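Local coordinates for oxygen-independent coproporphyrinogen III oxidase (Escherichia coli, PDB 1OLT), which catalyses the anaerobic oxidative decarboxylation of two propionate groups of coproporphyrinogen III to vinyl groups in heme biosynthesis, using S-adenosylmethionine and a [4Fe-4S] cluster, at residues Q4-I13 / Q424-I436. Residues are numbered along the deposited sequence; the frame is centred on the assembly and turned at random.
Sequences QQIDWDLALI and QVTAKGRLLIRNI
A three-membered salt-bridge network, Asp7 and Asp9 around Lys428, clips the N-terminal segment 4-13 onto the turn that leads from strand 422-425 to helix 433-438 in the HemN C-terminal region. Lys428 lies alongside Asp7, pointing the same way; it runs extended through chi2 and chi3 and bends at chi4 (-57°) to bring NZ 2.7 Å from Asp7 OD2, nearly along the C-O axis, in the Asp7 conformer described here, one of two. The same NZ lies 3.2 Å from Asp9 OD2, reached on the anti side and slightly out of the carboxylate plane. Asp9 is fixed in turn by an Asx motif: its OD1 accepts from Leu12 N at 2.8 Å through the anti lone pair. With an alanine at Lys428 the amine and the methylenes are gone, and the two carboxylates are likely to be left without their shared countercharge and Leu12 CD1 without the CD it packs across at 3.8 Å. At the start of the turn an ST motif holds the backbone, Thr426 OG1 accepting from Gly429 N at 3.0 Å, with Gly414 O bound to the same hydroxyl. Backbone joins backbone through a weak but straight bond from Asp7 N to Ala427 O, 3.3 Å. Beneath the charged pairs lies an apolar layer centred on Leu431 CD1, which in one of its two conformers meets Trp8 CE3 at 3.7 Å and Ile6 CD1 at 3.9 Å. Trp8 CG stands anti to the backbone N (chi1 -176°), which swings the indole back toward Leu431 although its CB points away; Ile13 CD1 sits over the centre of one ring face. Phe284 of strand 283-286 touches both Ile6 and Leu431, and its carbonyl receives Arg430 NH2, while the same guanidinium makes a cation-pi contact with Phe381 and takes Gln5 CB at its edge.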
ATOM      1  N   GLN A   4      19.133  13.470  -8.557  0.50 14.00           N
ATOM      2  CA  GLN A   4      18.411  12.791  -7.457  0.50 14.17           C
ATOM      3  C   GLN A   4      19.321  12.663  -6.230  0.50 14.89           C
ATOM      4  O   GLN A   4      20.510  12.986  -6.298  0.50 15.34           O
ATOM      5  CB  GLN A   4      17.878  11.389  -7.888  0.50 13.78           C
ATOM      6  CG  GLN A   4      18.041  10.986  -9.378  0.50 12.44           C
ATOM      7  CD  GLN A   4      19.002   9.795  -9.607  0.50 10.43           C
ATOM      8  OE1 GLN A   4      19.599   9.285  -8.679  0.50 12.34           O
ATOM      9  NE2 GLN A   4      19.134   9.377 -10.840  0.50  7.70           N
ATOM     10  N   GLN A   5      18.753  12.197  -5.114  0.75 15.37           N
ATOM     11  CA  GLN A   5      19.512  11.995  -3.885  0.75 15.76           C
ATOM     12  C   GLN A   5      20.015  10.562  -3.753  0.75 15.76           C
ATOM     13  O   GLN A   5      21.065  10.354  -3.125  0.75 15.08           O
ATOM     14  CB  GLN A   5      18.722  12.456  -2.634  0.75 16.08           C
ATOM     15  CG  GLN A   5      19.383  13.630  -1.837  0.75 16.87           C
ATOM     16  CD  GLN A   5      19.648  14.907  -2.677  0.75 18.76           C
ATOM     17  OE1 GLN A   5      20.659  14.992  -3.384  0.75 19.66           O
ATOM     18  NE2 GLN A   5      18.752  15.896  -2.577  0.75 18.62           N
ATOM     19  N   ILE A   6      19.319   9.578  -4.349  0.75 15.61           N
ATOM     20  CA  ILE A   6      19.931   8.251  -4.494  0.75 16.02           C
ATOM     21  C   ILE A   6      21.191   8.332  -5.382  0.75 16.43           C
ATOM     22  O   ILE A   6      21.273   9.129  -6.303  0.75 16.23           O
ATOM     23  CB  ILE A   6      18.948   7.093  -5.000  0.75 15.81           C
ATOM     24  CG1 ILE A   6      18.770   7.116  -6.512  0.75 15.75           C
ATOM     25  CG2 ILE A   6      17.591   7.169  -4.296  0.75 15.18           C
ATOM     26  CD1 ILE A   6      19.684   6.228  -7.285  0.75 15.63           C
ATOM     27  N   ASP A   7      22.197   7.539  -5.037  0.50 16.91           N
ATOM     28  CA  ASP A   7      23.373   7.394  -5.881  0.50 17.30           C
ATOM     29  C   ASP A   7      23.428   5.929  -6.257  0.50 17.46           C
ATOM     30  O   ASP A   7      23.651   5.062  -5.410  0.50 17.70           O
ATOM     31  CB  ASP A   7      24.656   7.824  -5.167  0.50 17.32           C
ATOM     32  CG  ASP A   7      25.913   7.212  -5.794  0.50 17.47           C
ATOM     33  OD1 ASP A   7      26.040   7.251  -7.044  0.50 17.28           O
ATOM     34  OD2 ASP A   7      26.807   6.664  -5.112  0.50 16.82           O
ATOM     35  N   TRP A   8      23.223   5.678  -7.535  1.00 17.59           N
ATOM     36  CA  TRP A   8      23.161   4.319  -8.078  1.00 17.79           C
ATOM     37  C   TRP A   8      24.525   3.642  -8.084  1.00 18.40           C
ATOM     38  O   TRP A   8      25.485   4.219  -8.565  1.00 19.05           O
ATOM     39  CB  TRP A   8      22.627   4.376  -9.500  1.00 16.79           C
ATOM     40  CG  TRP A   8      22.430   3.058 -10.133  1.00 15.80           C
ATOM     41  CD1 TRP A   8      23.345   2.346 -10.872  1.00 15.31           C
ATOM     42  CD2 TRP A   8      21.229   2.281 -10.139  1.00 13.45           C
ATOM     43  NE1 TRP A   8      22.787   1.169 -11.309  1.00 14.20           N
ATOM     44  CE2 TRP A   8      21.487   1.108 -10.885  1.00 12.09           C
ATOM     45  CE3 TRP A   8      19.949   2.456  -9.594  1.00 11.83           C
ATOM     46  CZ2 TRP A   8      20.529   0.134 -11.084  1.00 11.00           C
ATOM     47  CZ3 TRP A   8      18.998   1.478  -9.804  1.00  7.00           C
ATOM     48  CH2 TRP A   8      19.288   0.339 -10.524  1.00  9.04           C
ATOM     49  N   ASP A   9      24.585   2.417  -7.569  1.00 19.34           N
ATOM     50  CA  ASP A   9      25.825   1.616  -7.513  1.00 20.05           C
ATOM     51  C   ASP A   9      25.561   0.170  -7.963  1.00 19.96           C
ATOM     52  O   ASP A   9      25.207  -0.661  -7.139  1.00 19.76           O
ATOM     53  CB  ASP A   9      26.365   1.622  -6.080  1.00 20.35           C
ATOM     54  CG  ASP A   9      27.811   1.082  -5.972  1.00 21.36           C
ATOM     55  OD1 ASP A   9      28.033  -0.154  -6.045  1.00 20.55           O
ATOM     56  OD2 ASP A   9      28.784   1.840  -5.776  1.00 23.40           O
ATOM     57  N   LEU A  10      25.729  -0.113  -9.261  1.00 20.37           N
ATOM     58  CA  LEU A  10      25.466  -1.457  -9.833  1.00 20.78           C
ATOM     59  C   LEU A  10      26.009  -2.618  -8.993  1.00 20.97           C
ATOM     60  O   LEU A  10      25.310  -3.637  -8.800  1.00 20.65           O
ATOM     61  CB  LEU A  10      26.071  -1.591 -11.230  1.00 21.01           C
ATOM     62  CG  LEU A  10      25.333  -0.956 -12.415  1.00 22.29           C
ATOM     63  CD1 LEU A  10      26.290  -0.733 -13.605  1.00 21.98           C
ATOM     64  CD2 LEU A  10      24.069  -1.788 -12.860  1.00 22.15           C
ATOM     65  N   ALA A  11      27.249  -2.466  -8.506  1.00 20.92           N
ATOM     66  CA  ALA A  11      27.936  -3.535  -7.778  1.00 21.23           C
ATOM     67  C   ALA A  11      27.284  -3.815  -6.432  1.00 21.57           C
ATOM     68  O   ALA A  11      27.048  -4.979  -6.088  1.00 21.67           O
ATOM     69  CB  ALA A  11      29.418  -3.215  -7.602  1.00 21.24           C
ATOM     70  N   LEU A  12      26.969  -2.766  -5.671  1.00 21.89           N
ATOM     71  CA  LEU A  12      26.291  -2.965  -4.386  1.00 22.25           C
ATOM     72  C   LEU A  12      24.922  -3.600  -4.615  1.00 22.54           C
ATOM     73  O   LEU A  12      24.500  -4.451  -3.832  1.00 22.80           O
ATOM     74  CB  LEU A  12      26.155  -1.656  -3.589  1.00 22.24           C
ATOM     75  CG  LEU A  12      27.475  -1.078  -3.041  1.00 22.53           C
ATOM     76  CD1 LEU A  12      27.336   0.404  -2.660  1.00 22.47           C
ATOM     77  CD2 LEU A  12      27.978  -1.879  -1.856  1.00 22.70           C
ATOM     78  N   ILE A  13      24.254  -3.189  -5.702  1.00 22.66           N
ATOM     79  CA  ILE A  13      22.933  -3.701  -6.086  1.00 22.91           C
ATOM     80  C   ILE A  13      23.040  -5.120  -6.693  1.00 23.20           C
ATOM     81  O   ILE A  13      22.124  -5.945  -6.511  1.00 23.67           O
ATOM     82  CB  ILE A  13      22.241  -2.724  -7.109  1.00 22.82           C
ATOM     83  CG1 ILE A  13      22.056  -1.317  -6.511  1.00 21.81           C
ATOM     84  CG2 ILE A  13      20.891  -3.305  -7.602  1.00 22.98           C
ATOM     85  CD1 ILE A  13      21.980  -0.209  -7.553  1.00 20.83           C
ATOM     86  N   GLN A 424      22.362   6.025   9.776  1.00 15.84           N
ATOM     87  CA  GLN A 424      21.944   6.808   8.631  1.00 16.12           C
ATOM     88  C   GLN A 424      22.037   5.897   7.394  1.00 15.73           C
ATOM     89  O   GLN A 424      23.075   5.286   7.141  1.00 16.21           O
ATOM     90  CB  GLN A 424      22.838   8.048   8.493  1.00 16.37           C
ATOM     91  CG  GLN A 424      22.576   8.915   7.273  1.00 17.46           C
ATOM     92  CD  GLN A 424      21.184   9.512   7.247  1.00 19.22           C
ATOM     93  OE1 GLN A 424      20.904  10.449   7.982  1.00 22.20           O
ATOM     94  NE2 GLN A 424      20.308   8.973   6.388  1.00 19.52           N
ATOM     95  N   VAL A 425      20.939   5.767   6.654  1.00 14.95           N
ATOM     96  CA  VAL A 425      20.981   5.085   5.352  1.00 14.20           C
ATOM     97  C   VAL A 425      21.577   6.093   4.370  1.00 13.50           C
ATOM     98  O   VAL A 425      21.198   7.257   4.351  1.00 12.98           O
ATOM     99  CB  VAL A 425      19.605   4.580   4.895  1.00 14.01           C
ATOM    100  CG1 VAL A 425      19.725   3.774   3.597  1.00 14.02           C
ATOM    101  CG2 VAL A 425      18.965   3.746   5.999  1.00 13.45           C
ATOM    102  N   THR A 426      22.559   5.642   3.609  1.00 13.14           N
ATOM    103  CA  THR A 426      23.285   6.504   2.704  1.00 12.84           C
ATOM    104  C   THR A 426      22.563   6.597   1.394  1.00 12.65           C
ATOM    105  O   THR A 426      21.637   5.830   1.127  1.00 12.15           O
ATOM    106  CB  THR A 426      24.698   5.931   2.423  1.00 13.01           C
ATOM    107  OG1 THR A 426      24.561   4.649   1.785  1.00 12.00           O
ATOM    108  CG2 THR A 426      25.479   5.678   3.708  1.00 12.36           C
ATOM    109  N   ALA A 427      23.005   7.531   0.564  1.00 12.48           N
ATOM    110  CA  ALA A 427      22.498   7.659  -0.803  1.00 12.80           C
ATOM    111  C   ALA A 427      22.560   6.323  -1.554  1.00 12.94           C
ATOM    112  O   ALA A 427      21.631   5.949  -2.251  1.00 13.28           O
ATOM    113  CB  ALA A 427      23.302   8.740  -1.575  1.00 12.81           C
ATOM    114  N   LYS A 428      23.678   5.630  -1.400  1.00 13.13           N
ATOM    115  CA  LYS A 428      23.884   4.291  -1.965  1.00 13.27           C
ATOM    116  C   LYS A 428      22.972   3.185  -1.342  1.00 12.94           C
ATOM    117  O   LYS A 428      22.554   2.259  -2.033  1.00 13.58           O
ATOM    118  CB  LYS A 428      25.374   3.888  -1.794  1.00 13.16           C
ATOM    119  CG  LYS A 428      26.371   4.628  -2.669  1.00 13.37           C
ATOM    120  CD  LYS A 428      27.829   4.175  -2.340  1.00 14.38           C
ATOM    121  CE  LYS A 428      28.894   4.941  -3.120  1.00 14.37           C
ATOM    122  NZ  LYS A 428      28.724   4.865  -4.603  1.00 15.69           N
ATOM    123  N   GLY A 429      22.699   3.260  -0.043  1.00 12.41           N
ATOM    124  CA  GLY A 429      21.871   2.258   0.626  1.00 12.29           C
ATOM    125  C   GLY A 429      20.346   2.391   0.511  1.00 12.18           C
ATOM    126  O   GLY A 429      19.620   1.476   0.905  1.00 11.68           O
ATOM    127  N   ARG A 430      19.845   3.508  -0.009  1.00 12.67           N
ATOM    128  CA  ARG A 430      18.387   3.727  -0.005  1.00 13.63           C
ATOM    129  C   ARG A 430      17.626   2.658  -0.792  1.00 13.12           C
ATOM    130  O   ARG A 430      16.622   2.181  -0.342  1.00 13.44           O
ATOM    131  CB  ARG A 430      18.027   5.128  -0.503  1.00 14.27           C
ATOM    132  CG  ARG A 430      18.438   6.255   0.459  1.00 16.60           C
ATOM    133  CD  ARG A 430      17.921   7.622   0.040  1.00 19.82           C
ATOM    134  NE  ARG A 430      16.488   7.589   0.063  1.00 20.45           N
ATOM    135  CZ  ARG A 430      15.677   8.408  -0.560  1.00 22.37           C
ATOM    136  NH1 ARG A 430      16.127   9.389  -1.329  1.00 23.35           N
ATOM    137  NH2 ARG A 430      14.361   8.215  -0.412  1.00 23.66           N
ATOM    138  N   LEU A 431      18.124   2.281  -1.961  0.70 12.81           N
ATOM    139  CA  LEU A 431      17.465   1.239  -2.767  0.70 12.76           C
ATOM    140  C   LEU A 431      17.561  -0.159  -2.130  0.70 13.03           C
ATOM    141  O   LEU A 431      16.795  -1.077  -2.479  0.70 12.09           O
ATOM    142  CB  LEU A 431      18.019   1.224  -4.196  0.70 12.45           C
ATOM    143  CG  LEU A 431      17.583   2.420  -5.049  0.70 12.08           C
ATOM    144  CD1 LEU A 431      18.569   2.714  -6.165  0.70 11.50           C
ATOM    145  CD2 LEU A 431      16.141   2.185  -5.616  0.70 12.40           C
ATOM    146  N   LEU A 432      18.496  -0.307  -1.189  1.00 13.43           N
ATOM    147  CA  LEU A 432      18.705  -1.566  -0.475  1.00 13.99           C
ATOM    148  C   LEU A 432      18.169  -1.513   0.942  1.00 14.62           C
ATOM    149  O   LEU A 432      18.725  -2.136   1.855  1.00 15.18           O
ATOM    150  CB  LEU A 432      20.210  -1.851  -0.482  1.00 14.22           C
ATOM    151  CG  LEU A 432      20.778  -1.952  -1.914  1.00 14.91           C
ATOM    152  CD1 LEU A 432      22.300  -2.158  -1.957  1.00 15.33           C
ATOM    153  CD2 LEU A 432      20.059  -3.087  -2.671  1.00 14.71           C
ATOM    154  N   ILE A 433      17.092  -0.765   1.140  1.00 15.01           N
ATOM    155  CA  ILE A 433      16.510  -0.600   2.460  1.00 15.45           C
ATOM    156  C   ILE A 433      15.958  -1.897   3.053  1.00 16.27           C
ATOM    157  O   ILE A 433      16.030  -2.097   4.240  1.00 15.64           O
ATOM    158  CB  ILE A 433      15.399   0.472   2.424  1.00 15.44           C
ATOM    159  CG1 ILE A 433      15.047   0.912   3.838  1.00 14.70           C
ATOM    160  CG2 ILE A 433      14.155  -0.045   1.674  1.00 15.20           C
ATOM    161  CD1 ILE A 433      16.184   1.612   4.540  1.00 13.20           C
ATOM    162  N   ARG A 434      15.393  -2.768   2.219  1.00 17.81           N
ATOM    163  CA  ARG A 434      14.853  -4.045   2.693  1.00 18.85           C
ATOM    164  C   ARG A 434      15.996  -4.911   3.257  1.00 18.55           C
ATOM    165  O   ARG A 434      15.819  -5.578   4.289  1.00 18.24           O
ATOM    166  CB  ARG A 434      14.096  -4.801   1.592  1.00 19.49           C
ATOM    167  CG  ARG A 434      12.837  -4.077   1.009  1.00 22.83           C
ATOM    168  CD  ARG A 434      12.473  -4.589  -0.406  1.00 25.67           C
ATOM    169  NE  ARG A 434      11.370  -3.898  -1.119  1.00 29.71           N
ATOM    170  CZ  ARG A 434      11.429  -2.669  -1.702  1.00 30.33           C
ATOM    171  NH1 ARG A 434      12.519  -1.910  -1.614  1.00 29.24           N
ATOM    172  NH2 ARG A 434      10.357  -2.189  -2.363  1.00 31.19           N
ATOM    173  N   ASN A 435      17.159  -4.875   2.595  1.00 18.29           N
ATOM    174  CA  ASN A 435      18.372  -5.532   3.110  1.00 18.14           C
ATOM    175  C   ASN A 435      18.701  -5.044   4.507  1.00 17.34           C
ATOM    176  O   ASN A 435      18.922  -5.854   5.406  1.00 17.53           O
ATOM    177  CB  ASN A 435      19.592  -5.307   2.205  1.00 18.62           C
ATOM    178  CG  ASN A 435      19.322  -5.647   0.730  1.00 19.98           C
ATOM    179  OD1 ASN A 435      18.846  -4.805  -0.037  1.00 21.35           O
ATOM    180  ND2 ASN A 435      19.648  -6.875   0.334  1.00 19.95           N
ATOM    181  N   ILE A 436      18.706  -3.723   4.699  1.00 16.61           N
ATOM    182  CA  ILE A 436      19.034  -3.135   5.999  1.00 15.96           C
ATOM    183  C   ILE A 436      18.016  -3.540   7.076  1.00 16.00           C
ATOM    184  O   ILE A 436      18.388  -3.928   8.196  1.00 16.20           O
ATOM    185  CB  ILE A 436      19.126  -1.579   5.879  1.00 16.05           C
ATOM    186  CG1 ILE A 436      20.327  -1.165   5.019  1.00 15.83           C
ATOM    187  CG2 ILE A 436      19.177  -0.900   7.248  1.00 14.80           C
ATOM    188  CD1 ILE A 436      20.193   0.221   4.387  1.00 14.95           C
TER